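Local coordinates for protein laccase (PDB 3SQR) that oxidises phenolic compounds such as hydroquinones with copper ions while reducing dioxygen to water, and probably takes part in breaking down lignin, at residues F278-H283 and V313-N318; A321-I326 and I346-S351; E392-A397 and D455-G460; D480-D485 and N507-I512. One frame throughout, in Å; residues are numbered along the deposited sequence.

Contact 1 (F278-H283 and V313-N318)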
loop_
_atom_site.group_PDB
_atom_site.type_symbol
_atom_site.label_atom_id
_atom_site.label_comp_id
_atom_site.label_asym_id
_atom_site.label_seq_id
_atom_site.Cartn_x
_atom_site.Cartn_y
_atom_site.Cartn_z
ATOM N N PHE A 278 8.209 -8.925 -10.288
ATOM C CA PHE A 278 7.246 -9.717 -10.960
ATOM C C PHE A 278 7.620 -9.936 -12.429
ATOM O O PHE A 278 8.030 -8.979 -13.115
ATOM C CB PHE A 278 5.869 -9.007 -10.861
ATOM C CG PHE A 278 4.766 -9.744 -11.489
ATOM C CD1 PHE A 278 4.073 -10.727 -10.821
ATOM C CD2 PHE A 278 4.393 -9.465 -12.804
ATOM C CE1 PHE A 278 3.044 -11.406 -11.436
ATOM C CE2 PHE A 278 3.301 -10.137 -13.415
ATOM C CZ PHE A 278 2.662 -11.112 -12.733
ATOM N N ALA A 279 7.364 -11.156 -12.904
ATOM C CA ALA A 279 7.705 -11.500 -14.305
ATOM C C ALA A 279 6.785 -12.618 -14.713
ATOM O O ALA A 279 6.306 -13.376 -13.857
ATOM C CB ALA A 279 9.195 -11.899 -14.404
ATOM N N ILE A 280 6.509 -12.698 -16.007
ATOM C CA ILE A 280 5.756 -13.812 -16.589
ATOM C C ILE A 280 6.691 -14.324 -17.682
ATOM O O ILE A 280 7.016 -13.584 -18.596
ATOM C CB ILE A 280 4.429 -13.381 -17.190
ATOM C CG1 ILE A 280 3.554 -12.702 -16.120
ATOM C CG2 ILE A 280 3.694 -14.576 -17.846
ATOM C CD1 ILE A 280 2.245 -12.124 -16.703
ATOM N N ASP A 281 7.168 -15.530 -17.537
ATOM C CA ASP A 281 8.127 -16.060 -18.498
ATOM C C ASP A 281 7.620 -15.895 -19.918
ATOM O O ASP A 281 6.465 -16.168 -20.240
ATOM C CB ASP A 281 8.365 -17.544 -18.262
ATOM C CG ASP A 281 9.058 -17.840 -16.979
ATOM O OD1 ASP A 281 9.457 -16.912 -16.215
ATOM O OD2 ASP A 281 9.211 -19.053 -16.714
ATOM N N ASN A 282 8.538 -15.447 -20.765
ATOM C CA ASN A 282 8.333 -15.282 -22.187
ATOM C C ASN A 282 7.255 -14.270 -22.541
ATOM O O ASN A 282 6.797 -14.232 -23.660
ATOM C CB ASN A 282 8.052 -16.626 -22.840
ATOM C CG ASN A 282 8.360 -16.619 -24.316
ATOM O OD1 ASN A 282 7.529 -17.047 -25.096
ATOM N ND2 ASN A 282 9.554 -16.104 -24.706
ATOM N N HIS A 283 6.896 -13.405 -21.574
ATOM C CA HIS A 283 5.955 -12.328 -21.840
ATOM C C HIS A 283 6.574 -10.994 -21.417
ATOM O O HIS A 283 7.475 -10.927 -20.594
ATOM C CB HIS A 283 4.612 -12.600 -21.128
ATOM C CG HIS A 283 3.823 -13.747 -21.691
ATOM N ND1 HIS A 283 4.176 -15.071 -21.515
ATOM C CD2 HIS A 283 2.686 -13.757 -22.420
ATOM C CE1 HIS A 283 3.273 -15.835 -22.108
ATOM N NE2 HIS A 283 2.355 -15.063 -22.652
ATOM N N VAL A 313 -0.140 -3.241 -15.578
ATOM C CA VAL A 313 0.549 -3.674 -16.812
ATOM C C VAL A 313 -0.421 -4.306 -17.782
ATOM O O VAL A 313 -1.399 -4.913 -17.446
ATOM C CB VAL A 313 1.704 -4.658 -16.473
ATOM C CG1 VAL A 313 2.662 -4.037 -15.443
ATOM C CG2 VAL A 313 1.095 -6.006 -15.919
ATOM N N ILE A 314 -0.076 -4.178 -19.060
ATOM C CA ILE A 314 -0.847 -4.794 -20.094
ATOM C C ILE A 314 0.064 -5.889 -20.636
ATOM O O ILE A 314 1.249 -5.642 -20.877
ATOM C CB ILE A 314 -1.162 -3.849 -21.238
ATOM C CG1 ILE A 314 -2.059 -2.713 -20.778
ATOM C CG2 ILE A 314 -1.936 -4.619 -22.379
ATOM C CD1 ILE A 314 -3.287 -3.101 -20.062
ATOM N N VAL A 315 -0.507 -7.082 -20.732
ATOM C CA VAL A 315 0.270 -8.234 -21.223
ATOM C C VAL A 315 -0.533 -8.755 -22.423
ATOM O O VAL A 315 -1.725 -9.090 -22.294
ATOM C CB VAL A 315 0.456 -9.324 -20.229
ATOM C CG1 VAL A 315 1.408 -10.385 -20.868
ATOM C CG2 VAL A 315 1.108 -8.804 -18.970
ATOM N N GLU A 316 0.151 -8.833 -23.558
ATOM C CA GLU A 316 -0.424 -9.449 -24.755
ATOM C C GLU A 316 -0.017 -10.914 -24.793
ATOM O O GLU A 316 1.167 -11.251 -24.583
ATOM C CB GLU A 316 -0.007 -8.683 -26.019
ATOM C CG GLU A 316 -0.575 -9.302 -27.249
ATOM C CD GLU A 316 -0.310 -8.439 -28.454
ATOM O OE1 GLU A 316 0.800 -7.876 -28.519
ATOM O OE2 GLU A 316 -1.230 -8.327 -29.310
ATOM N N ALA A 317 -1.045 -11.744 -24.940
ATOM C CA ALA A 317 -0.950 -13.175 -24.904
ATOM C C ALA A 317 -0.499 -13.582 -26.347
ATOM O O ALA A 317 -1.257 -14.192 -27.072
ATOM C CB ALA A 317 -2.287 -13.780 -24.572
ATOM N N ASN A 318 0.728 -13.241 -26.662
ATOM C CA ASN A 318 1.301 -13.471 -28.004
ATOM C C ASN A 318 2.398 -14.549 -27.993
ATOM O O ASN A 318 3.262 -14.558 -28.881
ATOM C CB ASN A 318 1.888 -12.159 -28.575
ATOM C CG ASN A 318 2.968 -11.526 -27.698
ATOM O OD1 ASN A 318 3.326 -12.012 -26.609
ATOM N ND2 ASN A 318 3.502 -10.407 -28.181
#
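His283 and Ile280 meet the two methyls of Val315 where the facing sheets of a cupredoxin-type beta sandwich close on each other. The branched Val315 serves both partners at once. Its CG1, anti to the backbone N (chi1 -175°), turns to the histidine and lies 3.9 Å from His283 CB, the two side chains crossing at about a right angle. Its CG2 points to the isoleucine and meets Ile280 CD1 tip to tip at 4.2 Å. Ile280 reaches that far because CG1 and CD1 continue in an extended line (chi2 175°), a length that suits it to bridging two layers.

The imidazole is held within its own loop. A type II beta turn from Ile280 to His283 is closed by His283 N bonding Ile280 O at 3.0 Å. Asn282 takes the left-handed backbone conformation in it, one that asparagine tolerates well. The turn brings Asp281 O into the plane of the histidine ring, where His283 ND1 donates an almost straight hydrogen bond of 2.8 Å. With its rotation so fixed, the ring turns its edge to Glu316 O, CD2 lying 3.6 Å from that oxygen, and NE2 bonds the hydroxyl of Tyr349, just after strand 344-348 of the same sheet as strand 276-280. Both ring nitrogens of this buried histidine are therefore satisfied.

Strand 276-280 belongs to the sheet that also holds strand 323-327, and Asp281 is tied there by a salt bridge to Arg327. Strand 310-316 lies in the facing sheet, between strands 262-269 and 285-290, whose Leu265 and Leu285 pack against Ile280 and Val315 respectively.

Contact 2 (A321-I326 and I346-S351). With SO4 (sulfate ion), chain M.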
loop_
_atom_site.group_PDB
_atom_site.type_symbol
_atom_site.label_atom_id
_atom_site.label_comp_id
_atom_site.label_asym_id
_atom_site.label_seq_id
_atom_site.Cartn_x
_atom_site.Cartn_y
_atom_site.Cartn_z
ATOM N N ALA A 321 1.298 -21.080 -27.291
ATOM C CA ALA A 321 0.362 -21.572 -26.306
ATOM C C ALA A 321 1.006 -22.661 -25.453
ATOM O O ALA A 321 1.409 -23.721 -25.932
ATOM C CB ALA A 321 -0.935 -22.077 -26.926
ATOM N N ASP A 322 1.110 -22.389 -24.169
ATOM C CA ASP A 322 1.793 -23.262 -23.265
ATOM C C ASP A 322 1.506 -22.691 -21.859
ATOM O O ASP A 322 0.888 -21.609 -21.733
ATOM C CB ASP A 322 3.303 -23.231 -23.502
ATOM C CG ASP A 322 4.006 -24.558 -23.100
ATOM O OD1 ASP A 322 3.436 -25.391 -22.351
ATOM O OD2 ASP A 322 5.156 -24.730 -23.533
ATOM N N ASN A 323 1.974 -23.442 -20.870
ATOM C CA ASN A 323 2.039 -23.019 -19.476
ATOM C C ASN A 323 3.326 -22.263 -19.245
ATOM O O ASN A 323 4.412 -22.645 -19.704
ATOM C CB ASN A 323 1.980 -24.260 -18.599
ATOM C CG ASN A 323 0.810 -25.099 -18.922
ATOM O OD1 ASN A 323 -0.285 -24.581 -19.074
ATOM N ND2 ASN A 323 1.032 -26.403 -19.135
ATOM N N TYR A 324 3.251 -21.156 -18.513
ATOM C CA TYR A 324 4.422 -20.357 -18.254
ATOM C C TYR A 324 4.424 -20.049 -16.767
ATOM O O TYR A 324 3.325 -19.891 -16.140
ATOM C CB TYR A 324 4.384 -19.044 -19.050
ATOM C CG TYR A 324 4.479 -19.247 -20.519
ATOM C CD1 TYR A 324 3.374 -19.475 -21.255
ATOM C CD2 TYR A 324 5.727 -19.245 -21.156
ATOM C CE1 TYR A 324 3.486 -19.693 -22.662
ATOM C CE2 TYR A 324 5.852 -19.468 -22.549
ATOM C CZ TYR A 324 4.723 -19.674 -23.275
ATOM O OH TYR A 324 4.800 -19.887 -24.635
ATOM N N TRP A 325 5.623 -20.033 -16.206
ATOM C CA TRP A 325 5.741 -19.630 -14.818
ATOM C C TRP A 325 5.459 -18.140 -14.669
ATOM O O TRP A 325 5.951 -17.295 -15.453
ATOM C CB TRP A 325 7.123 -19.881 -14.277
ATOM C CG TRP A 325 7.344 -21.267 -13.935
ATOM C CD1 TRP A 325 8.222 -22.108 -14.527
ATOM C CD2 TRP A 325 6.654 -22.014 -12.915
ATOM N NE1 TRP A 325 8.154 -23.351 -13.917
ATOM C CE2 TRP A 325 7.178 -23.328 -12.944
ATOM C CE3 TRP A 325 5.650 -21.695 -11.985
ATOM C CZ2 TRP A 325 6.710 -24.359 -12.075
ATOM C CZ3 TRP A 325 5.179 -22.691 -11.125
ATOM C CH2 TRP A 325 5.721 -24.023 -11.174
ATOM N N ILE A 326 4.712 -17.826 -13.614
ATOM C CA ILE A 326 4.531 -16.414 -13.168
ATOM C C ILE A 326 5.420 -16.306 -11.966
ATOM O O ILE A 326 5.298 -17.071 -11.012
ATOM C CB ILE A 326 3.071 -16.002 -12.864
ATOM C CG1 ILE A 326 2.120 -16.207 -14.090
ATOM C CG2 ILE A 326 3.031 -14.510 -12.322
ATOM C CD1 ILE A 326 0.614 -16.143 -13.700
ATOM N N ILE A 346 1.086 -19.865 -12.179
ATOM C CA ILE A 346 1.031 -20.471 -13.496
ATOM C C ILE A 346 0.097 -19.736 -14.401
ATOM O O ILE A 346 -1.098 -19.484 -14.073
ATOM C CB ILE A 346 0.533 -21.966 -13.405
ATOM C CG1 ILE A 346 1.459 -22.795 -12.554
ATOM C CG2 ILE A 346 0.424 -22.531 -14.788
ATOM C CD1 ILE A 346 0.932 -24.236 -12.277
ATOM N N LEU A 347 0.638 -19.358 -15.571
ATOM C CA LEU A 347 -0.083 -18.844 -16.669
ATOM C C LEU A 347 -0.338 -20.002 -17.657
ATOM O O LEU A 347 0.604 -20.682 -17.988
ATOM C CB LEU A 347 0.761 -17.822 -17.383
ATOM C CG LEU A 347 0.081 -17.212 -18.611
ATOM C CD1 LEU A 347 -1.054 -16.305 -18.198
ATOM C CD2 LEU A 347 1.107 -16.445 -19.413
ATOM N N ARG A 348 -1.583 -20.192 -18.042
ATOM C CA ARG A 348 -1.987 -21.245 -19.028
ATOM C C ARG A 348 -2.666 -20.601 -20.199
ATOM O O ARG A 348 -3.532 -19.723 -20.047
ATOM C CB ARG A 348 -2.938 -22.213 -18.384
ATOM C CG ARG A 348 -2.391 -22.865 -17.135
ATOM C CD ARG A 348 -3.283 -24.030 -16.794
ATOM N NE ARG A 348 -2.956 -24.672 -15.559
ATOM C CZ ARG A 348 -1.881 -25.423 -15.365
ATOM N NH1 ARG A 348 -0.993 -25.629 -16.332
ATOM N NH2 ARG A 348 -1.697 -25.969 -14.189
ATOM N N TYR A 349 -2.325 -21.062 -21.405
ATOM C CA TYR A 349 -3.089 -20.682 -22.594
ATOM C C TYR A 349 -4.157 -21.702 -22.850
ATOM O O TYR A 349 -5.068 -21.480 -23.652
ATOM C CB TYR A 349 -2.161 -20.563 -23.798
ATOM C CG TYR A 349 -1.416 -19.249 -23.963
ATOM C CD1 TYR A 349 -0.379 -18.901 -23.102
ATOM C CD2 TYR A 349 -1.768 -18.344 -24.951
ATOM C CE1 TYR A 349 0.297 -17.723 -23.249
ATOM C CE2 TYR A 349 -1.058 -17.150 -25.124
ATOM C CZ TYR A 349 -0.048 -16.850 -24.252
ATOM O OH TYR A 349 0.680 -15.724 -24.367
ATOM N N ASP A 350 -4.041 -22.834 -22.192
ATOM C CA ASP A 350 -5.065 -23.838 -22.256
ATOM C C ASP A 350 -5.386 -24.226 -20.825
ATOM O O ASP A 350 -4.603 -24.897 -20.145
ATOM C CB ASP A 350 -4.554 -25.039 -23.070
ATOM C CG ASP A 350 -5.519 -26.216 -23.046
ATOM O OD1 ASP A 350 -6.631 -26.093 -22.480
ATOM O OD2 ASP A 350 -5.146 -27.284 -23.603
ATOM N N SER A 351 -6.569 -23.818 -20.395
ATOM C CA SER A 351 -7.013 -23.917 -18.992
ATOM C C SER A 351 -7.214 -25.360 -18.552
ATOM O O SER A 351 -7.283 -25.642 -17.344
ATOM C CB SER A 351 -8.309 -23.112 -18.754
ATOM O OG SER A 351 -9.423 -23.561 -19.541
HETATM S S SO4 M . -5.279 -24.957 -12.586
HETATM O O1 SO4 M . -5.946 -26.218 -12.302
HETATM O O2 SO4 M . -5.646 -24.011 -11.526
HETATM O O3 SO4 M . -3.835 -25.121 -12.575
HETATM O O4 SO4 M . -5.727 -24.467 -13.900
HETATM O O HOH W 1 -1.575 -23.941 -21.375
#
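Tyr324 and Leu347 pair through their backbones, Tyr324 N giving a 2.7 Å hydrogen bond to Leu347 O and Leu347 N returning one of 2.8 Å to Tyr324 O. Beyond this pair Tyr349 N reaches Asp322 O at 3.3 Å, from above the carbonyl plane. On the face carrying Tyr324 and Leu347, Ile326 lays CG1 3.9 Å from Leu347 CB, two branched aliphatic chains, suited to the buried face, crossing at about a right angle. The Tyr349 ring meets Tyr324 rim to rim, CE1 to CE1 at 3.8 Å, with the planes 66° apart.

These are antiparallel neighbours, strands 323-327 and 344-348, in one sheet of a cupredoxin-type sandwich. On the opposite face of this sheet Trp325 CZ3 touches Ile346 CG1 at 4.0 Å, and Arg348 stretches out beside Asn323.

The arginine has the length and the flat, many-handed end for several acceptors. Its NH1 makes a weak 3.0 Å bond to Asn323 OD1, the amide and guanidinium planes nearly perpendicular, and also bonds Ala355 O. Its NE and NH2 grip a sulfate, probably from the crystallisation liquor, with NH2 2.8 Å from sulfate O3. Ile346 CG2 covers one guanidinium face. A water links Asn323 OD1 to Asp350 N.

Farther out, Ser353 holds Asn323 ND2, while Lys251 also binds the sulfate. The tyrosine hydroxyls are placed by Ala320 O for Tyr324, and in part by Ala319 N for Tyr349.

Contact 3 (E392-A397 and D455-G460). With NAG (2-acetamido-2-deoxy-beta-D-glucopyranose), chain I.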
loop_
_atom_site.group_PDB
_atom_site.type_symbol
_atom_site.label_atom_id
_atom_site.label_comp_id
_atom_site.label_asym_id
_atom_site.label_seq_id
_atom_site.Cartn_x
_atom_site.Cartn_y
_atom_site.Cartn_z
ATOM N N GLU A 392 14.681 15.037 7.123
ATOM C CA GLU A 392 14.592 14.156 8.242
ATOM C C GLU A 392 15.465 12.923 7.995
ATOM O O GLU A 392 15.732 12.545 6.865
ATOM C CB GLU A 392 13.144 13.794 8.532
ATOM C CG GLU A 392 12.385 15.031 9.136
ATOM C CD GLU A 392 11.231 14.660 9.932
ATOM O OE1 GLU A 392 10.435 13.801 9.467
ATOM O OE2 GLU A 392 11.083 15.265 11.014
ATOM N N GLN A 393 15.898 12.357 9.099
ATOM C CA GLN A 393 16.917 11.325 9.101
ATOM C C GLN A 393 16.492 10.134 9.886
ATOM O O GLN A 393 16.142 10.211 11.068
ATOM C CB GLN A 393 18.233 11.884 9.655
ATOM C CG GLN A 393 18.675 13.133 8.914
ATOM C CD GLN A 393 19.925 13.733 9.517
ATOM O OE1 GLN A 393 20.206 13.556 10.690
ATOM N NE2 GLN A 393 20.666 14.418 8.722
ATOM N N VAL A 394 16.584 8.994 9.224
ATOM C CA VAL A 394 16.228 7.729 9.844
ATOM C C VAL A 394 17.446 7.100 10.506
ATOM O O VAL A 394 18.486 6.942 9.903
ATOM C CB VAL A 394 15.626 6.769 8.830
ATOM C CG1 VAL A 394 15.124 5.486 9.504
ATOM C CG2 VAL A 394 14.443 7.480 8.099
ATOM N N SER A 395 17.232 6.698 11.742
ATOM C CA SER A 395 18.190 5.917 12.481
ATOM C C SER A 395 17.455 4.826 13.263
ATOM O O SER A 395 16.268 4.583 13.018
ATOM C CB SER A 395 19.020 6.837 13.392
ATOM O OG SER A 395 20.121 6.112 13.877
ATOM N N SER A 396 18.160 4.153 14.165
ATOM C CA SER A 396 17.520 3.189 15.029
ATOM C C SER A 396 17.999 3.299 16.456
ATOM O O SER A 396 19.048 3.902 16.728
ATOM C CB SER A 396 17.732 1.778 14.507
ATOM O OG SER A 396 19.101 1.452 14.568
ATOM N N ALA A 397 17.243 2.705 17.361
ATOM C CA ALA A 397 17.578 2.742 18.787
ATOM C C ALA A 397 16.949 1.521 19.393
ATOM O O ALA A 397 16.252 0.765 18.696
ATOM C CB ALA A 397 17.072 3.993 19.459
ATOM N N ASP A 455 18.437 7.851 4.919
ATOM C CA ASP A 455 18.749 6.634 5.673
ATOM C C ASP A 455 20.116 6.770 6.325
ATOM O O ASP A 455 21.103 6.547 5.655
ATOM C CB ASP A 455 18.788 5.438 4.720
ATOM C CG ASP A 455 19.029 4.079 5.471
ATOM O OD1 ASP A 455 19.103 4.137 6.688
ATOM O OD2 ASP A 455 19.159 3.023 4.830
ATOM N N LEU A 456 20.155 6.992 7.627
ATOM C CA LEU A 456 21.408 7.081 8.374
ATOM C C LEU A 456 21.510 5.867 9.264
ATOM O O LEU A 456 22.203 5.908 10.266
ATOM C CB LEU A 456 21.469 8.372 9.223
ATOM C CG LEU A 456 21.377 9.727 8.486
ATOM C CD1 LEU A 456 21.835 10.893 9.399
ATOM C CD2 LEU A 456 22.153 9.782 7.181
ATOM N N THR A 457 20.778 4.804 8.947
ATOM C CA THR A 457 20.738 3.641 9.827
ATOM C C THR A 457 21.951 2.758 9.656
ATOM O O THR A 457 22.235 1.929 10.528
ATOM C CB THR A 457 19.510 2.716 9.590
ATOM O OG1 THR A 457 19.626 2.152 8.285
ATOM C CG2 THR A 457 18.226 3.503 9.747
ATOM N N GLY A 458 22.583 2.853 8.489
ATOM C CA GLY A 458 23.677 1.969 8.160
ATOM C C GLY A 458 23.287 0.618 7.638
ATOM O O GLY A 458 24.144 -0.140 7.213
ATOM N N PHE A 459 21.990 0.282 7.630
ATOM C CA PHE A 459 21.583 -1.087 7.304
ATOM C C PHE A 459 21.361 -1.273 5.818
ATOM O O PHE A 459 21.294 -2.386 5.316
ATOM C CB PHE A 459 20.315 -1.432 8.049
ATOM C CG PHE A 459 20.440 -1.351 9.519
ATOM C CD1 PHE A 459 21.449 -2.001 10.209
ATOM C CD2 PHE A 459 19.516 -0.608 10.248
ATOM C CE1 PHE A 459 21.530 -1.928 11.602
ATOM C CE2 PHE A 459 19.617 -0.523 11.635
ATOM C CZ PHE A 459 20.612 -1.183 12.303
ATOM N N GLY A 460 21.240 -0.171 5.075
ATOM C CA GLY A 460 21.105 -0.319 3.670
ATOM C C GLY A 460 19.815 -1.052 3.227
ATOM O O GLY A 460 19.773 -1.599 2.126
HETATM C C1 NAG I . 16.404 16.709 11.403
HETATM C C2 NAG I . 15.931 18.125 11.101
HETATM C C3 NAG I . 16.858 18.745 10.068
HETATM C C4 NAG I . 18.301 18.665 10.526
HETATM C C5 NAG I . 18.646 17.190 10.729
HETATM C C6 NAG I . 20.115 17.001 11.149
HETATM C C7 NAG I . 13.525 18.670 11.329
HETATM C C8 NAG I . 12.155 18.723 10.695
HETATM N N2 NAG I . 14.534 18.213 10.606
HETATM O O3 NAG I . 16.454 20.078 9.929
HETATM O O4 NAG I . 19.127 19.184 9.507
HETATM O O5 NAG I . 17.786 16.741 11.765
HETATM O O6 NAG I . 20.285 17.711 12.358
HETATM O O7 NAG I . 13.649 19.047 12.489
HETATM O O HOH W 2 22.242 7.040 12.641
HETATM O O HOH W 3 20.849 2.591 13.040
#
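The end of a parallel strand pairing, near the type 1 copper site of a cupredoxin-type domain, runs out here into a turn. Asp455 pairs with Val394, and Leu456 N gives Val394 O a 2.8 Å hydrogen bond in the carbonyl plane. The chain then bends in successive Asx and ST turns. Asp455 OD1 takes the backbone N of Thr457 at 2.9 Å and, through its syn lone pair, the hydroxyl OG1 at 2.6 Å; OG1 in turn accepts from Phe459 N. Aspartate and threonine suit these places because their short polar ends reach back to nearby amides.

With OG1 so engaged (chi1 65°), Thr457 CG2 faces the strand and packs alongside Val394 CG1 at 3.7 Å. Leu456 CD1 lies 3.4 Å from Gln393 OE1, crossing beside the flat amide, which also touches the glycan sugar. Waters link Ser395 OG to Leu456 O and Ser396 OG to Thr457 O, while Ser396 OG also meets the edge of Phe459, 3.6 Å from CE2.

Strand 387-398 lies between strands 402-406 and 448-455 in its sheet, and Val394 and Asp455 pack on Leu504 of strand 501-504 in the facing sheet.

Contact 4 (D480-D485 and N507-I512)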
loop_
_atom_site.group_PDB
_atom_site.type_symbol
_atom_site.label_atom_id
_atom_site.label_comp_id
_atom_site.label_asym_id
_atom_site.label_seq_id
_atom_site.Cartn_x
_atom_site.Cartn_y
_atom_site.Cartn_z
ATOM N N ASP A 480 23.106 7.573 -2.231
ATOM C CA ASP A 480 24.243 8.360 -1.773
ATOM C C ASP A 480 23.823 9.149 -0.585
ATOM O O ASP A 480 22.650 9.123 -0.156
ATOM C CB ASP A 480 24.811 9.238 -2.901
ATOM C CG ASP A 480 26.367 9.449 -2.771
ATOM O OD1 ASP A 480 26.993 9.236 -1.688
ATOM O OD2 ASP A 480 26.950 9.868 -3.772
ATOM N N VAL A 481 24.788 9.840 -0.009
ATOM C CA VAL A 481 24.574 10.667 1.153
ATOM C C VAL A 481 23.984 11.992 0.664
ATOM O O VAL A 481 24.523 12.596 -0.275
ATOM C CB VAL A 481 25.892 10.834 1.922
ATOM C CG1 VAL A 481 25.828 11.941 2.963
ATOM C CG2 VAL A 481 26.263 9.448 2.615
ATOM N N PHE A 482 22.929 12.450 1.336
ATOM C CA PHE A 482 22.299 13.733 1.013
ATOM C C PHE A 482 23.228 14.825 1.495
ATOM O O PHE A 482 23.675 14.820 2.653
ATOM C CB PHE A 482 21.023 13.901 1.778
ATOM C CG PHE A 482 20.299 15.200 1.488
ATOM C CD1 PHE A 482 19.830 15.452 0.246
ATOM C CD2 PHE A 482 20.090 16.123 2.481
ATOM C CE1 PHE A 482 19.119 16.624 0.010
ATOM C CE2 PHE A 482 19.362 17.281 2.230
ATOM C CZ PHE A 482 18.922 17.519 1.005
ATOM N N ASN A 483 23.466 15.773 0.602
ATOM C CA ASN A 483 24.255 16.981 0.917
ATOM C C ASN A 483 23.309 18.155 0.741
ATOM O O ASN A 483 22.928 18.453 -0.393
ATOM C CB ASN A 483 25.391 17.078 -0.101
ATOM C CG ASN A 483 26.263 18.296 0.111
ATOM O OD1 ASN A 483 25.781 19.375 0.424
ATOM N ND2 ASN A 483 27.566 18.098 -0.059
ATOM N N SER A 484 22.934 18.789 1.843
ATOM C CA SER A 484 21.919 19.853 1.802
ATOM C C SER A 484 22.325 21.027 0.933
ATOM O O SER A 484 21.449 21.720 0.437
ATOM C CB SER A 484 21.536 20.321 3.203
ATOM O OG SER A 484 22.699 20.741 3.929
ATOM N N ASP A 485 23.627 21.220 0.700
ATOM C CA ASP A 485 24.110 22.285 -0.222
ATOM C C ASP A 485 24.219 21.905 -1.676
ATOM O O ASP A 485 24.274 22.802 -2.507
ATOM C CB ASP A 485 25.509 22.782 0.150
ATOM C CG ASP A 485 25.619 23.251 1.587
ATOM O OD1 ASP A 485 24.707 23.956 2.063
ATOM O OD2 ASP A 485 26.658 22.932 2.217
ATOM N N ASN A 507 20.856 3.225 2.565
ATOM C CA ASN A 507 21.980 4.158 2.836
ATOM C C ASN A 507 21.934 5.396 1.966
ATOM O O ASN A 507 22.937 6.122 1.864
ATOM C CB ASN A 507 23.315 3.423 2.656
ATOM C CG ASN A 507 23.479 2.294 3.657
ATOM O OD1 ASN A 507 23.105 2.425 4.817
ATOM N ND2 ASN A 507 24.051 1.171 3.220
ATOM N N GLY A 508 20.764 5.690 1.422
ATOM C CA GLY A 508 20.603 6.839 0.561
ATOM C C GLY A 508 19.545 7.785 1.037
ATOM O O GLY A 508 19.325 7.932 2.229
ATOM N N TYR A 509 18.953 8.501 0.099
ATOM C CA TYR A 509 17.852 9.404 0.449
ATOM C C TYR A 509 16.778 9.429 -0.626
ATOM O O TYR A 509 16.974 9.127 -1.789
ATOM C CB TYR A 509 18.399 10.810 0.761
ATOM C CG TYR A 509 18.995 11.484 -0.426
ATOM C CD1 TYR A 509 20.341 11.347 -0.741
ATOM C CD2 TYR A 509 18.212 12.334 -1.229
ATOM C CE1 TYR A 509 20.871 11.975 -1.843
ATOM C CE2 TYR A 509 18.736 12.953 -2.316
ATOM C CZ TYR A 509 20.069 12.778 -2.617
ATOM O OH TYR A 509 20.558 13.457 -3.709
ATOM N N LEU A 510 15.591 9.792 -0.173
ATOM C CA LEU A 510 14.458 9.962 -1.011
ATOM C C LEU A 510 13.961 11.379 -0.779
ATOM O O LEU A 510 13.730 11.765 0.361
ATOM C CB LEU A 510 13.411 8.940 -0.606
ATOM C CG LEU A 510 12.047 9.106 -1.246
ATOM C CD1 LEU A 510 12.105 8.825 -2.792
ATOM C CD2 LEU A 510 10.987 8.231 -0.538
ATOM N N ALA A 511 13.855 12.119 -1.878
ATOM C CA ALA A 511 13.354 13.477 -1.832
ATOM C C ALA A 511 12.037 13.457 -2.590
ATOM O O ALA A 511 12.004 13.216 -3.790
ATOM C CB ALA A 511 14.378 14.458 -2.483
ATOM N N ILE A 512 10.960 13.697 -1.844
ATOM C CA ILE A 512 9.605 13.682 -2.379
ATOM C C ILE A 512 8.973 15.035 -2.184
ATOM O O ILE A 512 9.026 15.596 -1.106
ATOM C CB ILE A 512 8.732 12.560 -1.723
ATOM C CG1 ILE A 512 8.676 12.669 -0.225
ATOM C CG2 ILE A 512 9.179 11.163 -2.192
ATOM C CD1 ILE A 512 7.556 11.814 0.390
#
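Phe482 drives its edge at the face of Tyr509, joining the loop after strand 472-478 to the start of strand 509-515 in a cupredoxin-type domain. This T-shaped aromatic pair has centroids 5.0 Å apart and planes at 65°. Phe482 CD1 stands over the middle of the tyrosine ring, 3.7 Å from Tyr509 CE2.

A CH-pi contact adds to it: Phe482 CB sits over the same ring, 4.0 Å from its centroid. Both touches follow from the torsions. Phe482 has CG anti to the backbone N (chi1 -179°), while Tyr509 tucks its ring between its own backbone N and carbonyl carbon (chi1 66°), laying it along the passing loop. Aromatic residues suit the two places, since one offers a broad face and the other a rigid edge that packs between loop and sheet. Phe482 also packs on Val452 and on Pro488.

The polar contacts across the interface involve Asp480 O. Gly508 CA approaches it at 3.1 Å as a CA-H...O contact; a CB here would lie close to Asp480 N, so glycine suits the close approach. The same oxygen lies at the edge of the tyrosine ring, 3.3 Å from Tyr509 CD1.

Within the loop, two side chains shape the backbone. Asp480 OD1 accepts from Val481 N, and an Asx turn follows in which Asn483 OD1 receives Asp485 N at 2.8 Å.

The contacts follow one another along the chain in the order 1 to 4, forming two pairs in two cupredoxin-type domains. Contacts 1 and 2 have centres 11 Å apart in the second domain and share the sheet in which strands 276-280 and 323-327 are neighbours. Contacts 3 and 4, 12 Å apart in the third domain, meet in another sheet, where Asp455 bonds Asn507 and Gly508. Between the pairs, centres are 35 to 43 Å apart and no atoms touch. The second domain's pair lies away from the copper sites, whereas the third domain's pair lies near the type 1 copper, contact 3 closer to it than contact 4.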